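Local coordinates for putative prephenate dehydratase (Streptococcus mutans, PDB 4LUB), which probably catalyses the decarboxylating dehydration of prephenate to phenylpyruvate, the step that commits prephenate to phenylalanine biosynthesis, at residues Lys4-Gly9 / Cys47-Pro52; Ala216-Asp221 / Glu248-Phe253; Ile194-Thr199 / Ile263-Leu268; Glu75-Ile80 / Glu181-His186. All blocks are in the same frame, centred on the assembly; numbering follows the deposited sequence.

Interaction 1 of 4, residues Lys4-Gly9 / Cys47-Pro52; sequences KIAYLG and CFAIVP
A6 O is gripped by two donors of the neighbouring strand: the N-H of I50, with I50 N 2.8 Å from A6 O, and the weaker CA-H of A49. A6 turns its own N-H to the same strand, A6 N lying 3.1 Å from F48 O, in the plane of that carbonyl. Strands 4-8 and 48-52 thus run parallel in register, their short axes only 16° apart. Beyond this pairing, C47 N gives the shortest bond, 2.7 Å to K4 O, while a weak one joins K4 N to C47 SG. The bonding frays again at the far end, where L8 N reaches I50 O only weakly at 3.5 Å.

A6 and A49 share one face, and their small methyls leave room for V37 of helix 34-42. On the other face I5 uses both its branches: a chi1 of -83° sets CG1 beside the backbone N and leaves CG2 anti to it, where CG2 presses on I50 CD1 at 3.5 Å, tight for two carbons, and CG1 lies at the edge of the F48 ring, 4.0 Å from F48 CB. The branched chains of I5 and I50 suit extended strands and fill the core here, with F23 and, for I50, helix 14-22 packed against them. Further along, the side chains of L8 and P52 cross at about a right angle, L8 CD2 lying 3.8 Å from P52 CG. Strand 4-8 lies between 27-31 and 48-55, all parallel and joined through helices on opposite faces: the beta-alpha-beta crossovers of a periplasmic-binding-protein-like lobe, the fold class of prephenate dehydratase.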
loop_
_atom_site.group_PDB
_atom_site.type_symbol
_atom_site.label_atom_id
_atom_site.label_comp_id
_atom_site.label_asym_id
_atom_site.label_seq_id
_atom_site.Cartn_x
_atom_site.Cartn_y
_atom_site.Cartn_z
ATOM N N LYS B 4 29.254 15.942 -0.468
ATOM C CA LYS B 4 29.015 14.752 -1.297
ATOM C C LYS B 4 27.584 14.232 -1.211
ATOM O O LYS B 4 26.988 14.211 -0.139
ATOM C CB LYS B 4 29.986 13.633 -0.917
ATOM C CG LYS B 4 31.444 14.061 -1.035
ATOM C CD LYS B 4 32.424 12.924 -0.743
ATOM C CE LYS B 4 33.768 13.146 -1.443
ATOM N NZ LYS B 4 34.648 11.950 -1.290
ATOM N N ILE B 5 27.036 13.836 -2.350
ATOM C CA ILE B 5 25.670 13.352 -2.417
ATOM C C ILE B 5 25.534 12.004 -3.108
ATOM O O ILE B 5 26.030 11.810 -4.215
ATOM C CB ILE B 5 24.777 14.364 -3.138
ATOM C CG1 ILE B 5 24.318 15.445 -2.164
ATOM C CG2 ILE B 5 23.502 13.711 -3.595
ATOM C CD1 ILE B 5 25.206 16.624 -2.071
ATOM N N ALA B 6 24.872 11.072 -2.428
ATOM C CA ALA B 6 24.587 9.758 -2.991
ATOM C C ALA B 6 23.253 9.754 -3.727
ATOM O O ALA B 6 22.278 10.353 -3.264
ATOM C CB ALA B 6 24.574 8.704 -1.899
ATOM N N TYR B 7 23.207 9.064 -4.861
ATOM C CA TYR B 7 21.971 8.929 -5.620
ATOM C C TYR B 7 21.888 7.527 -6.199
ATOM O O TYR B 7 22.887 6.808 -6.241
ATOM C CB TYR B 7 21.868 9.984 -6.731
ATOM C CG TYR B 7 22.912 9.869 -7.828
ATOM C CD1 TYR B 7 24.136 10.512 -7.717
ATOM C CD2 TYR B 7 22.670 9.115 -8.969
ATOM C CE1 TYR B 7 25.097 10.414 -8.715
ATOM C CE2 TYR B 7 23.624 9.006 -9.976
ATOM C CZ TYR B 7 24.836 9.658 -9.841
ATOM O OH TYR B 7 25.788 9.562 -10.828
ATOM N N LEU B 8 20.693 7.132 -6.620
ATOM C CA LEU B 8 20.507 5.831 -7.229
ATOM C C LEU B 8 21.073 5.867 -8.644
ATOM O O LEU B 8 20.580 6.597 -9.511
ATOM C CB LEU B 8 19.023 5.446 -7.229
ATOM C CG LEU B 8 18.632 4.169 -7.977
ATOM C CD1 LEU B 8 19.269 2.959 -7.321
ATOM C CD2 LEU B 8 17.125 4.010 -8.000
ATOM N N GLY B 9 22.118 5.078 -8.863
ATOM C CA GLY B 9 22.810 5.046 -10.135
ATOM C C GLY B 9 22.020 4.254 -11.155
ATOM O O GLY B 9 20.939 3.753 -10.847
ATOM N N CYS B 47 26.525 13.149 2.312
ATOM C CA CYS B 47 25.916 14.176 3.113
ATOM C C CYS B 47 24.395 14.173 3.095
ATOM O O CYS B 47 23.738 14.510 4.080
ATOM C CB CYS B 47 26.436 15.481 2.539
ATOM S SG CYS B 47 28.245 15.472 2.420
ATOM N N PHE B 48 23.871 13.745 1.956
ATOM C CA PHE B 48 22.452 13.603 1.665
ATOM C C PHE B 48 22.343 12.415 0.734
ATOM O O PHE B 48 23.306 12.089 0.044
ATOM C CB PHE B 48 21.850 14.854 0.992
ATOM C CG PHE B 48 21.836 16.088 1.859
ATOM C CD1 PHE B 48 20.780 16.328 2.729
ATOM C CD2 PHE B 48 22.868 17.013 1.796
ATOM C CE1 PHE B 48 20.764 17.454 3.533
ATOM C CE2 PHE B 48 22.859 18.136 2.594
ATOM C CZ PHE B 48 21.808 18.359 3.463
ATOM N N ALA B 49 21.194 11.757 0.716
ATOM C CA ALA B 49 20.966 10.709 -0.263
ATOM C C ALA B 49 19.674 11.009 -1.008
ATOM O O ALA B 49 18.739 11.564 -0.432
ATOM C CB ALA B 49 20.911 9.352 0.413
ATOM N N ILE B 50 19.640 10.679 -2.296
ATOM C CA ILE B 50 18.457 10.903 -3.121
ATOM C C ILE B 50 17.953 9.579 -3.678
ATOM O O ILE B 50 18.696 8.833 -4.318
ATOM C CB ILE B 50 18.730 11.909 -4.275
ATOM C CG1 ILE B 50 18.823 13.332 -3.738
ATOM C CG2 ILE B 50 17.543 11.978 -5.210
ATOM C CD1 ILE B 50 20.078 13.671 -3.019
ATOM N N VAL B 51 16.689 9.286 -3.388
ATOM C CA VAL B 51 16.052 8.042 -3.800
ATOM C C VAL B 51 14.638 8.289 -4.319
ATOM O O VAL B 51 13.962 9.213 -3.871
ATOM C CB VAL B 51 15.979 7.017 -2.635
ATOM C CG1 VAL B 51 17.378 6.606 -2.169
ATOM C CG2 VAL B 51 15.126 7.551 -1.476
ATOM N N PRO B 52 14.189 7.469 -5.283
ATOM C CA PRO B 52 12.774 7.459 -5.672
ATOM C C PRO B 52 11.936 6.883 -4.543
ATOM O O PRO B 52 12.378 5.926 -3.896
ATOM C CB PRO B 52 12.743 6.555 -6.904
ATOM C CG PRO B 52 13.923 5.655 -6.742
ATOM C CD PRO B 52 14.971 6.439 -5.995
#

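Interaction 2 of 4, residues Ala216-Asp221 / Glu248-Phe253; sequences AWRGID and EKLVSF
The chain carrying R218 leaves helix 208-216 by a type I turn, A216 to G219, which closes as a Schellman motif and lays R218 and I220 against the first turns of helix 248-261. Glycine suits the end of that turn because its phi is positive, 69°; G219 N bonds to A216 O at 2.8 Å.

R218 does most of the packing. Extended from CG to NE, it runs obliquely across L250, and its CD meets L250 CD1 at 3.8 Å. L250, with CG anti to the backbone N (chi1 -162°), turns its other methyl, CD2, to R218 O at 3.5 Å, so that this methyl touches the carbonyl oxygen. The guanidinium is sandwiched: W217 CZ2 lies 3.2 Å above the middle of one face, and the backbone at F253 C lies over the opposite face, offset toward the rim. Since F253 O also sits over that face, 3.6 Å from R218 NH2, it is poorly placed for an N-H; the charge is met instead by E257, in a salt bridge to R218 NH1, and T214 O takes a bond from the same nitrogen.

These two helices cover one face of the sheet in the ferredoxin-like beta-alpha-beta-beta-alpha-beta fold of the ACT domain, and the contact joins the end of the first to the beginning of the second. Beneath the arginine, nearer the sheet, I220 pushes CD1 against the helix backbone, 3.8 Å from V251 N, and against V251 CG2 at 3.9 Å. Both residues are beta-branched and apolar, and I220 also rests on F243 of strand 237-244.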
loop_
_atom_site.group_PDB
_atom_site.type_symbol
_atom_site.label_atom_id
_atom_site.label_comp_id
_atom_site.label_asym_id
_atom_site.label_seq_id
_atom_site.Cartn_x
_atom_site.Cartn_y
_atom_site.Cartn_z
ATOM N N ALA B 216 -7.889 14.379 11.211
ATOM C CA ALA B 216 -9.130 14.783 10.565
ATOM C C ALA B 216 -9.896 15.868 11.314
ATOM O O ALA B 216 -10.278 16.874 10.715
ATOM C CB ALA B 216 -10.031 13.565 10.361
ATOM N N TRP B 217 -10.124 15.679 12.612
ATOM C CA TRP B 217 -10.906 16.674 13.351
ATOM C C TRP B 217 -10.204 18.026 13.364
ATOM O O TRP B 217 -10.871 19.053 13.408
ATOM C CB TRP B 217 -11.267 16.183 14.782
ATOM C CG TRP B 217 -10.225 16.267 15.908
ATOM C CD1 TRP B 217 -9.515 15.225 16.440
ATOM C CD2 TRP B 217 -9.818 17.440 16.642
ATOM N NE1 TRP B 217 -8.684 15.676 17.451
ATOM C CE2 TRP B 217 -8.847 17.027 17.587
ATOM C CE3 TRP B 217 -10.162 18.793 16.578
ATOM C CZ2 TRP B 217 -8.236 17.919 18.467
ATOM C CZ3 TRP B 217 -9.544 19.679 17.459
ATOM C CH2 TRP B 217 -8.595 19.237 18.385
ATOM N N ARG B 218 -8.876 18.037 13.237
ATOM C CA ARG B 218 -8.144 19.301 13.191
ATOM C C ARG B 218 -8.098 19.873 11.776
ATOM O O ARG B 218 -7.520 20.935 11.552
ATOM C CB ARG B 218 -6.704 19.131 13.705
ATOM C CG ARG B 218 -6.572 18.538 15.102
ATOM C CD ARG B 218 -5.111 18.503 15.548
ATOM N NE ARG B 218 -4.985 18.461 17.003
ATOM C CZ ARG B 218 -5.108 17.364 17.743
ATOM N NH1 ARG B 218 -5.343 16.182 17.180
ATOM N NH2 ARG B 218 -4.985 17.448 19.053
ATOM N N GLY B 219 -8.716 19.179 10.827
ATOM C CA GLY B 219 -8.658 19.592 9.437
ATOM C C GLY B 219 -7.302 19.473 8.751
ATOM O O GLY B 219 -7.046 20.161 7.764
ATOM N N ILE B 220 -6.425 18.626 9.277
ATOM C CA ILE B 220 -5.156 18.332 8.600
ATOM C C ILE B 220 -5.388 17.207 7.594
ATOM O O ILE B 220 -5.666 16.072 7.981
ATOM C CB ILE B 220 -4.049 17.944 9.597
ATOM C CG1 ILE B 220 -3.777 19.108 10.568
ATOM C CG2 ILE B 220 -2.760 17.547 8.863
ATOM C CD1 ILE B 220 -3.135 18.674 11.882
ATOM N N ASP B 221 -5.273 17.520 6.304
ATOM C CA ASP B 221 -5.629 16.563 5.244
ATOM C C ASP B 221 -4.612 15.454 5.029
ATOM O O ASP B 221 -3.428 15.713 4.842
ATOM C CB ASP B 221 -5.846 17.277 3.903
ATOM C CG ASP B 221 -7.060 18.183 3.918
ATOM O OD1 ASP B 221 -8.029 17.856 4.625
ATOM O OD2 ASP B 221 -7.057 19.189 3.192
ATOM N N GLU B 248 2.330 23.702 11.184
ATOM C CA GLU B 248 3.218 22.803 11.899
ATOM C C GLU B 248 2.894 22.703 13.387
ATOM O O GLU B 248 3.134 21.674 14.006
ATOM C CB GLU B 248 4.674 23.251 11.712
ATOM C CG GLU B 248 5.242 22.956 10.334
ATOM C CD GLU B 248 6.751 22.798 10.359
ATOM O OE1 GLU B 248 7.448 23.823 10.182
ATOM O OE2 GLU B 248 7.228 21.654 10.555
ATOM N N LYS B 249 2.284 23.738 13.948
ATOM C CA LYS B 249 2.017 23.730 15.378
ATOM C C LYS B 249 0.760 22.908 15.672
ATOM O O LYS B 249 0.694 22.210 16.681
ATOM C CB LYS B 249 1.846 25.162 15.893
ATOM C CG LYS B 249 1.561 25.293 17.379
ATOM C CD LYS B 249 2.853 25.508 18.150
ATOM C CE LYS B 249 2.596 26.237 19.457
ATOM N NZ LYS B 249 2.104 27.618 19.215
ATOM N N LEU B 250 -0.219 22.970 14.776
ATOM C CA LEU B 250 -1.384 22.089 14.848
ATOM C C LEU B 250 -1.037 20.612 14.640
ATOM O O LEU B 250 -1.565 19.739 15.331
ATOM C CB LEU B 250 -2.437 22.546 13.846
ATOM C CG LEU B 250 -3.857 22.009 14.095
ATOM C CD1 LEU B 250 -4.344 22.212 15.549
ATOM C CD2 LEU B 250 -4.824 22.641 13.096
ATOM N N VAL B 251 -0.171 20.340 13.668
ATOM C CA VAL B 251 0.374 19.001 13.480
ATOM C C VAL B 251 1.047 18.488 14.756
ATOM O O VAL B 251 0.868 17.329 15.132
ATOM C CB VAL B 251 1.361 18.967 12.297
ATOM C CG1 VAL B 251 2.126 17.664 12.268
ATOM C CG2 VAL B 251 0.608 19.169 10.988
ATOM N N SER B 252 1.805 19.352 15.431
ATOM C CA SER B 252 2.486 18.967 16.669
ATOM C C SER B 252 1.524 18.478 17.749
ATOM O O SER B 252 1.811 17.500 18.440
ATOM C CB SER B 252 3.315 20.132 17.217
ATOM O OG SER B 252 4.439 20.376 16.394
ATOM N N PHE B 253 0.405 19.179 17.921
ATOM C CA PHE B 253 -0.642 18.713 18.828
ATOM C C PHE B 253 -1.261 17.395 18.367
ATOM O O PHE B 253 -1.538 16.524 19.190
ATOM C CB PHE B 253 -1.733 19.783 19.016
ATOM C CG PHE B 253 -1.234 21.048 19.677
ATOM C CD1 PHE B 253 -0.715 21.007 20.958
ATOM C CD2 PHE B 253 -1.319 22.270 19.036
ATOM C CE1 PHE B 253 -0.252 22.153 21.576
ATOM C CE2 PHE B 253 -0.870 23.425 19.654
ATOM C CZ PHE B 253 -0.338 23.366 20.922
#

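Interaction 3 of 4, residues Ile194-Thr199 / Ile263-Leu268; sequences ISLALT and IHYKIL
A197 pairs with K266 at the middle of two antiparallel strands, 189-199 and 264-274, the first and last of the ACT domain's ferredoxin-like fold. It is a hydrogen-bonded pair with nearly straight bonds: A197 N to K266 O is 2.8 Å at 171°, and K266 N to A197 O is likewise 2.8 Å. The small methyl of A197 suits a face covered by F69 of helix 62-70, and the extended K266 chain carries its NZ to L68 O and F69 O at the end of that helix and to A72 O just beyond it.

L268 fits the same face. Its N bonds to S195 O at 2.8 Å, its CG leans over A197 N, and its CD2 reaches A197 CB at 4.2 Å. On the reverse face, which helices 208-216 and 248-261 cover, L196 and I267 lie side by side, while L198 CD2 presses on Y265 CB at 3.5 Å.

T199 ends the pairing, with T199 N bonded to H264 O at 3.0 Å. Its OG1 stands between the backbone N and the carbonyl carbon (chi1 50°), which brings it within 3.0 Å of a water bonded to it; that water donates to A197 O at 3.2 Å.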
loop_
_atom_site.group_PDB
_atom_site.type_symbol
_atom_site.label_atom_id
_atom_site.label_comp_id
_atom_site.label_asym_id
_atom_site.label_seq_id
_atom_site.Cartn_x
_atom_site.Cartn_y
_atom_site.Cartn_z
ATOM N N ILE B 194 4.302 16.192 5.800
ATOM C CA ILE B 194 4.986 15.414 6.816
ATOM C C ILE B 194 4.601 13.969 6.554
ATOM O O ILE B 194 3.440 13.669 6.279
ATOM C CB ILE B 194 4.610 15.846 8.269
ATOM C CG1 ILE B 194 5.216 14.888 9.288
ATOM C CG2 ILE B 194 3.089 15.909 8.465
ATOM C CD1 ILE B 194 5.219 15.431 10.712
ATOM N N SER B 195 5.585 13.079 6.603
ATOM C CA SER B 195 5.327 11.655 6.421
ATOM C C SER B 195 5.611 10.900 7.702
ATOM O O SER B 195 6.635 11.115 8.352
ATOM C CB SER B 195 6.166 11.081 5.279
ATOM O OG SER B 195 5.814 11.677 4.046
ATOM N N LEU B 196 4.694 10.016 8.062
ATOM C CA LEU B 196 4.798 9.287 9.306
ATOM C C LEU B 196 4.732 7.797 9.035
ATOM O O LEU B 196 4.063 7.356 8.093
ATOM C CB LEU B 196 3.665 9.674 10.263
ATOM C CG LEU B 196 3.601 11.101 10.815
ATOM C CD1 LEU B 196 2.242 11.337 11.487
ATOM C CD2 LEU B 196 4.753 11.466 11.734
ATOM N N ALA B 197 5.451 7.018 9.833
ATOM C CA ALA B 197 5.195 5.591 9.883
ATOM C C ALA B 197 4.535 5.260 11.222
ATOM O O ALA B 197 5.136 5.467 12.276
ATOM C CB ALA B 197 6.489 4.798 9.690
ATOM N N LEU B 198 3.295 4.779 11.183
ATOM C CA LEU B 198 2.555 4.466 12.408
ATOM C C LEU B 198 2.455 2.971 12.631
ATOM O O LEU B 198 2.261 2.203 11.686
ATOM C CB LEU B 198 1.130 5.031 12.397
ATOM C CG LEU B 198 0.762 6.469 12.052
ATOM C CD1 LEU B 198 -0.733 6.529 11.829
ATOM C CD2 LEU B 198 1.142 7.392 13.175
ATOM N N THR B 199 2.582 2.570 13.889
ATOM C CA THR B 199 2.186 1.236 14.322
ATOM C C THR B 199 1.075 1.384 15.354
ATOM O O THR B 199 1.051 2.344 16.125
ATOM C CB THR B 199 3.350 0.440 14.905
ATOM O OG1 THR B 199 4.034 1.234 15.882
ATOM C CG2 THR B 199 4.328 0.069 13.802
ATOM N N ILE B 263 -0.749 5.384 20.275
ATOM C CA ILE B 263 -0.297 5.096 18.915
ATOM C C ILE B 263 1.140 5.573 18.735
ATOM O O ILE B 263 1.459 6.733 19.014
ATOM C CB ILE B 263 -1.206 5.757 17.848
ATOM C CG1 ILE B 263 -2.615 5.162 17.909
ATOM C CG2 ILE B 263 -0.635 5.558 16.449
ATOM C CD1 ILE B 263 -3.688 6.098 17.405
ATOM N N HIS B 264 2.007 4.682 18.265
ATOM C CA HIS B 264 3.405 5.043 18.081
ATOM C C HIS B 264 3.660 5.438 16.645
ATOM O O HIS B 264 3.062 4.890 15.720
ATOM C CB HIS B 264 4.332 3.883 18.457
ATOM C CG HIS B 264 4.337 3.556 19.918
ATOM N ND1 HIS B 264 3.914 2.342 20.414
ATOM C CD2 HIS B 264 4.734 4.282 20.989
ATOM C CE1 HIS B 264 4.044 2.336 21.729
ATOM N NE2 HIS B 264 4.540 3.502 22.103
ATOM N N TYR B 265 4.548 6.408 16.466
ATOM C CA TYR B 265 4.853 6.912 15.141
ATOM C C TYR B 265 6.341 7.161 15.024
ATOM O O TYR B 265 7.007 7.463 16.010
ATOM C CB TYR B 265 4.063 8.191 14.828
ATOM C CG TYR B 265 4.367 9.348 15.746
ATOM C CD1 TYR B 265 5.381 10.245 15.449
ATOM C CD2 TYR B 265 3.638 9.543 16.915
ATOM C CE1 TYR B 265 5.669 11.303 16.286
ATOM C CE2 TYR B 265 3.911 10.606 17.752
ATOM C CZ TYR B 265 4.927 11.479 17.437
ATOM O OH TYR B 265 5.225 12.536 18.260
ATOM N N LYS B 266 6.851 6.978 13.814
ATOM C CA LYS B 266 8.164 7.457 13.417
ATOM C C LYS B 266 8.001 8.555 12.374
ATOM O O LYS B 266 7.326 8.350 11.367
ATOM C CB LYS B 266 9.004 6.307 12.858
ATOM C CG LYS B 266 10.431 6.662 12.517
ATOM C CD LYS B 266 11.151 5.419 12.049
ATOM C CE LYS B 266 12.572 5.718 11.630
ATOM N NZ LYS B 266 13.316 4.457 11.403
ATOM N N ILE B 267 8.583 9.723 12.628
ATOM C CA ILE B 267 8.615 10.780 11.621
ATOM C C ILE B 267 9.623 10.459 10.527
ATOM O O ILE B 267 10.831 10.448 10.767
ATOM C CB ILE B 267 8.959 12.154 12.227
ATOM C CG1 ILE B 267 7.950 12.517 13.319
ATOM C CG2 ILE B 267 8.991 13.227 11.131
ATOM C CD1 ILE B 267 8.179 13.879 13.933
ATOM N N LEU B 268 9.119 10.184 9.326
ATOM C CA LEU B 268 9.992 9.865 8.208
ATOM C C LEU B 268 10.544 11.136 7.576
ATOM O O LEU B 268 11.606 11.112 6.964
ATOM C CB LEU B 268 9.246 9.042 7.152
ATOM C CG LEU B 268 8.687 7.687 7.582
ATOM C CD1 LEU B 268 8.020 7.011 6.399
ATOM C CD2 LEU B 268 9.791 6.806 8.142
HETATM O O HOH W 1 5.705 3.338 14.566
#

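Interaction 4 of 4, residues Glu75-Ile80 / Glu181-His186; sequences EAVAEI and ETPTIH
With CG1 anti to the carbonyl carbon (chi1 -67°), V77 is left with CG2 wedged between its backbone N and carbonyl carbon, and this splayed fork straddles E181 O. V77 CG2 lies 3.4 Å from that oxygen and V77 CG1 3.7 Å, so the carbonyl is lodged against both methyls. V77 CG2 also meets the ring of P183, 3.7 Å from P183 CD, the two side chains crossing obliquely. On the other segment I185 has CG1 beside its backbone N (chi1 -64°) and an extended tip, which carries CD1 to A78 CB at 3.7 Å.

That V77 and A78 can both face the loop is the work of a classic beta bulge: both stand opposite V177 of strand 172-179, and the nearly helical psi of V77 (-8°) turns two consecutive side chains to one side of the strand. Segment 181-186 leads from strand 172-179 toward strand 189-199, so the two residues of the bulge pack against the connection that leads on to the ACT domain. E79, by contrast, is directed away from the loop, and its carboxylate forms a salt bridge with R174.

P183 suits the loop, for it brings a compact, puckered apolar ring and no N-H that would need a partner; its CD also passes 4.3 Å from A78 CB. A78 is small enough to let I185 come close, and I185 goes on to touch A22 of helix 14-22 and Y274. The polar link is indirect: T182 OG1 donates to a water at 2.7 Å, and that water donates to V77 O at 2.8 Å.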
loop_
_atom_site.group_PDB
_atom_site.type_symbol
_atom_site.label_atom_id
_atom_site.label_comp_id
_atom_site.label_asym_id
_atom_site.label_seq_id
_atom_site.Cartn_x
_atom_site.Cartn_y
_atom_site.Cartn_z
ATOM N N GLU B 75 15.990 11.296 7.879
ATOM C CA GLU B 75 14.702 11.856 7.463
ATOM C C GLU B 75 14.685 12.399 6.042
ATOM O O GLU B 75 15.706 12.860 5.533
ATOM C CB GLU B 75 14.254 12.966 8.418
ATOM C CG GLU B 75 14.020 12.510 9.841
ATOM C CD GLU B 75 13.505 13.626 10.735
ATOM O OE1 GLU B 75 13.197 14.720 10.212
ATOM O OE2 GLU B 75 13.398 13.405 11.960
ATOM N N ALA B 76 13.529 12.309 5.389
ATOM C CA ALA B 76 13.282 13.132 4.209
ATOM C C ALA B 76 13.310 14.627 4.571
ATOM O O ALA B 76 12.617 15.070 5.490
ATOM C CB ALA B 76 11.957 12.754 3.578
ATOM N N VAL B 77 14.134 15.398 3.871
ATOM C CA VAL B 77 14.249 16.830 4.156
ATOM C C VAL B 77 13.847 17.697 2.962
ATOM O O VAL B 77 13.746 18.917 3.074
ATOM C CB VAL B 77 15.681 17.197 4.621
ATOM C CG1 VAL B 77 15.964 16.569 5.971
ATOM C CG2 VAL B 77 16.729 16.773 3.584
ATOM N N ALA B 78 13.616 17.056 1.822
ATOM C CA ALA B 78 13.068 17.723 0.647
ATOM C C ALA B 78 12.493 16.682 -0.305
ATOM O O ALA B 78 13.013 15.565 -0.399
ATOM C CB ALA B 78 14.137 18.556 -0.056
ATOM N N GLU B 79 11.431 17.053 -1.015
ATOM C CA GLU B 79 10.865 16.204 -2.058
ATOM C C GLU B 79 10.891 16.882 -3.429
ATOM O O GLU B 79 10.492 18.034 -3.554
ATOM C CB GLU B 79 9.427 15.826 -1.704
ATOM C CG GLU B 79 8.778 14.859 -2.679
ATOM C CD GLU B 79 7.355 14.535 -2.280
ATOM O OE1 GLU B 79 7.174 13.990 -1.178
ATOM O OE2 GLU B 79 6.430 14.750 -3.087
ATOM N N ILE B 80 11.364 16.166 -4.447
ATOM C CA ILE B 80 11.316 16.659 -5.827
ATOM C C ILE B 80 10.492 15.710 -6.684
ATOM O O ILE B 80 10.745 14.507 -6.713
ATOM C CB ILE B 80 12.725 16.842 -6.440
ATOM C CG1 ILE B 80 13.489 17.925 -5.677
ATOM C CG2 ILE B 80 12.625 17.256 -7.909
ATOM C CD1 ILE B 80 15.001 17.824 -5.795
ATOM N N GLU B 181 19.680 17.901 7.598
ATOM C CA GLU B 181 19.239 19.291 7.546
ATOM C C GLU B 181 18.459 19.642 6.285
ATOM O O GLU B 181 18.606 18.997 5.251
ATOM C CB GLU B 181 20.466 20.209 7.630
ATOM C CG GLU B 181 21.574 19.718 8.560
ATOM C CD GLU B 181 22.775 20.647 8.598
ATOM O OE1 GLU B 181 22.636 21.830 8.221
ATOM O OE2 GLU B 181 23.874 20.169 8.952
ATOM N N THR B 182 17.630 20.678 6.394
ATOM C CA THR B 182 16.845 21.174 5.276
ATOM C C THR B 182 17.754 21.895 4.294
ATOM O O THR B 182 18.334 22.923 4.629
ATOM C CB THR B 182 15.721 22.121 5.746
ATOM O OG1 THR B 182 14.928 21.463 6.740
ATOM C CG2 THR B 182 14.835 22.541 4.577
ATOM N N PRO B 183 17.884 21.371 3.069
ATOM C CA PRO B 183 18.756 22.134 2.176
ATOM C C PRO B 183 18.021 23.306 1.537
ATOM O O PRO B 183 16.788 23.303 1.478
ATOM C CB PRO B 183 19.163 21.102 1.121
ATOM C CG PRO B 183 18.055 20.069 1.131
ATOM C CD PRO B 183 17.265 20.210 2.407
ATOM N N THR B 184 18.767 24.297 1.060
ATOM C CA THR B 184 18.156 25.407 0.344
ATOM C C THR B 184 17.901 25.022 -1.105
ATOM O O THR B 184 18.832 24.713 -1.850
ATOM C CB THR B 184 19.031 26.667 0.394
ATOM O OG1 THR B 184 19.263 27.031 1.760
ATOM C CG2 THR B 184 18.337 27.819 -0.319
ATOM N N ILE B 185 16.636 25.024 -1.500
ATOM C CA ILE B 185 16.277 24.654 -2.857
ATOM C C ILE B 185 15.301 25.678 -3.426
ATOM O O ILE B 185 14.243 25.920 -2.845
ATOM C CB ILE B 185 15.668 23.229 -2.890
ATOM C CG1 ILE B 185 16.714 22.192 -2.465
ATOM C CG2 ILE B 185 15.114 22.899 -4.261
ATOM C CD1 ILE B 185 16.152 20.806 -2.197
ATOM N N HIS B 186 15.653 26.292 -4.550
ATOM C CA HIS B 186 14.811 27.348 -5.098
ATOM C C HIS B 186 14.010 26.895 -6.309
ATOM O O HIS B 186 13.772 27.679 -7.228
ATOM C CB HIS B 186 15.644 28.571 -5.470
ATOM C CG HIS B 186 16.114 29.366 -4.292
ATOM N ND1 HIS B 186 17.413 29.808 -4.163
ATOM C CD2 HIS B 186 15.455 29.811 -3.196
ATOM C CE1 HIS B 186 17.536 30.487 -3.036
ATOM N NE2 HIS B 186 16.362 30.503 -2.430
HETATM O O HOH W 2 13.072 19.852 5.597
#

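Along the chain interaction 1 comes first, in the dehydratase part, and interaction 4 closes next; interaction 2 is nested inside the loop that interaction 3 closes in the ACT domain. The centres of interactions 1 and 4 lie about 12 Å apart, and F48 packs on V77 and E181. Interactions 2 and 3, with centres about 14 Å apart, meet through V251 and I194. Strands 75-83 and 264-274 run side by side, L268 O probably accepting a hydrogen bond from A76 N; this pairing ties the dehydratase part to the ACT domain, and interactions 1, 3 and 4 share one sheet. Interactions 1 and 2 lie on opposite sides of the chain's centre, about 31 Å between centres.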